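Local coordinates for gram-negative insecticidal protein (Chromobacterium piscinae, PDB 6FBM) that is an insecticidal toxin of the MACPF and beta-tripod families that probably acts by forming pores in target-cell membranes, at residues P156-A160 and M161-K165. Sequence-based numbering, arbitrary orientation.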
loop_
_atom_site.group_PDB
_atom_site.type_symbol
_atom_site.label_atom_id
_atom_site.label_comp_id
_atom_site.label_asym_id
_atom_site.label_seq_id
_atom_site.Cartn_x
_atom_site.Cartn_y
_atom_site.Cartn_z
ATOM N N PRO A 156 -39.581 37.136 -4.073
ATOM C CA PRO A 156 -39.861 38.097 -2.987
ATOM C C PRO A 156 -40.698 37.523 -1.822
ATOM O O PRO A 156 -40.710 38.096 -0.729
ATOM C CB PRO A 156 -40.616 39.240 -3.698
ATOM C CG PRO A 156 -40.481 38.978 -5.163
ATOM C CD PRO A 156 -40.318 37.496 -5.298
ATOM N N ASN A 157 -41.361 36.400 -2.063
ATOM C CA ASN A 157 -42.132 35.714 -1.032
ATOM C C ASN A 157 -41.324 34.720 -0.214
ATOM O O ASN A 157 -41.866 34.109 0.685
ATOM C CB ASN A 157 -43.343 35.013 -1.680
ATOM C CG ASN A 157 -44.297 35.990 -2.349
ATOM O OD1 ASN A 157 -44.501 37.104 -1.859
ATOM N ND2 ASN A 157 -44.881 35.577 -3.472
ATOM N N MET A 158 -40.049 34.537 -0.542
ATOM C CA MET A 158 -39.143 33.723 0.274
ATOM C C MET A 158 -38.542 34.625 1.338
ATOM O O MET A 158 -37.724 35.487 1.015
ATOM C CB MET A 158 -38.028 33.121 -0.579
ATOM C CG MET A 158 -36.942 32.392 0.203
ATOM S SD MET A 158 -37.313 30.672 0.550
ATOM C CE MET A 158 -38.558 30.779 1.826
ATOM N N PRO A 159 -38.932 34.426 2.619
ATOM C CA PRO A 159 -38.411 35.379 3.609
ATOM C C PRO A 159 -36.914 35.207 3.905
ATOM O O PRO A 159 -36.370 34.094 3.794
ATOM C CB PRO A 159 -39.256 35.099 4.864
ATOM C CG PRO A 159 -40.422 34.274 4.438
ATOM C CD PRO A 159 -39.967 33.543 3.205
ATOM N N ALA A 160 -36.268 36.313 4.274
ATOM C CA ALA A 160 -34.844 36.342 4.614
ATOM C C ALA A 160 -34.375 35.216 5.549
ATOM O O ALA A 160 -33.337 34.597 5.308
ATOM C CB ALA A 160 -34.499 37.678 5.216
ATOM N N MET A 161 -35.144 34.958 6.608
ATOM C CA MET A 161 -34.765 33.929 7.582
ATOM C C MET A 161 -34.615 32.532 6.968
ATOM O O MET A 161 -33.688 31.796 7.301
ATOM C CB MET A 161 -35.761 33.873 8.763
ATOM C CG MET A 161 -35.640 34.981 9.805
ATOM S SD MET A 161 -33.976 35.444 10.371
ATOM C CE MET A 161 -33.708 36.826 9.225
ATOM N N GLU A 162 -35.537 32.170 6.086
ATOM C CA GLU A 162 -35.476 30.869 5.435
ATOM C C GLU A 162 -34.312 30.821 4.484
ATOM O O GLU A 162 -33.560 29.845 4.476
ATOM C CB GLU A 162 -36.752 30.563 4.653
ATOM C CG GLU A 162 -37.648 29.517 5.297
ATOM C CD GLU A 162 -38.007 28.435 4.304
ATOM O OE1 GLU A 162 -39.206 28.243 4.011
ATOM O OE2 GLU A 162 -37.064 27.801 3.734
ATOM N N LEU A 163 -34.195 31.870 3.678
ATOM C CA LEU A 163 -33.107 31.984 2.732
ATOM C C LEU A 163 -31.800 31.791 3.472
ATOM O O LEU A 163 -30.984 30.972 3.063
ATOM C CB LEU A 163 -33.125 33.337 2.020
ATOM C CG LEU A 163 -32.149 33.493 0.855
ATOM C CD1 LEU A 163 -32.556 32.616 -0.309
ATOM C CD2 LEU A 163 -32.123 34.935 0.414
ATOM N N PHE A 164 -31.637 32.513 4.580
ATOM C CA PHE A 164 -30.422 32.421 5.381
ATOM C C PHE A 164 -30.214 31.055 6.041
ATOM O O PHE A 164 -29.072 30.600 6.122
ATOM C CB PHE A 164 -30.345 33.539 6.437
ATOM C CG PHE A 164 -30.208 34.938 5.876
ATOM C CD1 PHE A 164 -29.744 35.181 4.580
ATOM C CD2 PHE A 164 -30.521 36.029 6.676
ATOM C CE1 PHE A 164 -29.630 36.478 4.094
ATOM C CE2 PHE A 164 -30.390 37.319 6.197
ATOM C CZ PHE A 164 -29.947 37.546 4.907
ATOM N N LYS A 165 -31.284 30.416 6.503
ATOM C CA LYS A 165 -31.179 29.038 7.018
ATOM C C LYS A 165 -30.751 28.059 5.913
ATOM O O LYS A 165 -29.820 27.268 6.107
ATOM C CB LYS A 165 -32.489 28.594 7.692
ATOM C CG LYS A 165 -32.508 27.153 8.204
ATOM C CD LYS A 165 -33.314 26.215 7.320
ATOM C CE LYS A 165 -33.746 24.973 8.116
ATOM N NZ LYS A 165 -34.783 25.200 9.163
#
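Pro159 O receives the amide of Leu163 at 3.1 Å in a straight bond (N-H...O 178°). Ala160 O takes Phe164 N at 2.8 Å, and these i to i+4 bonds mark the first turn of helix 160-167, entered from an extended Pro159. Pro159 is the N-cap, and its carbonyl also accepts a weak bond from Glu162 N. Among the side chains, Met158 and Glu162 meet across this start, crossing at about a right angle. A chi1 of 173° sets Met158 CG opposite the backbone N, and bends at chi2 and chi3 fold the methyl back over Glu162. Met158 CE lies 3.4 Å from both Glu162 CB and Glu162 OE1, in van der Waals contact. Nearer its backbone, Met158 places CG 4.3 Å from Leu163 CB. The Glu162 carboxylate has its charged partner one turn on, where OE2 forms a salt bridge with Arg166. At the first residue of the helix, Ala160 has CB 4.2 Å from Phe164 CE2, while Ala160 O sits over one face of that ring, 3.2 Å from Phe164 CG. Leu163, buried, packs on helices 147-154 and 290-298. In this corner of the MACPF region, main-chain bonds from Leu163 and Phe164 thus define the helix start, while Leu163 packing and a hydrogen bond from Arg292 to Met158 O join the corner to those neighbouring helices.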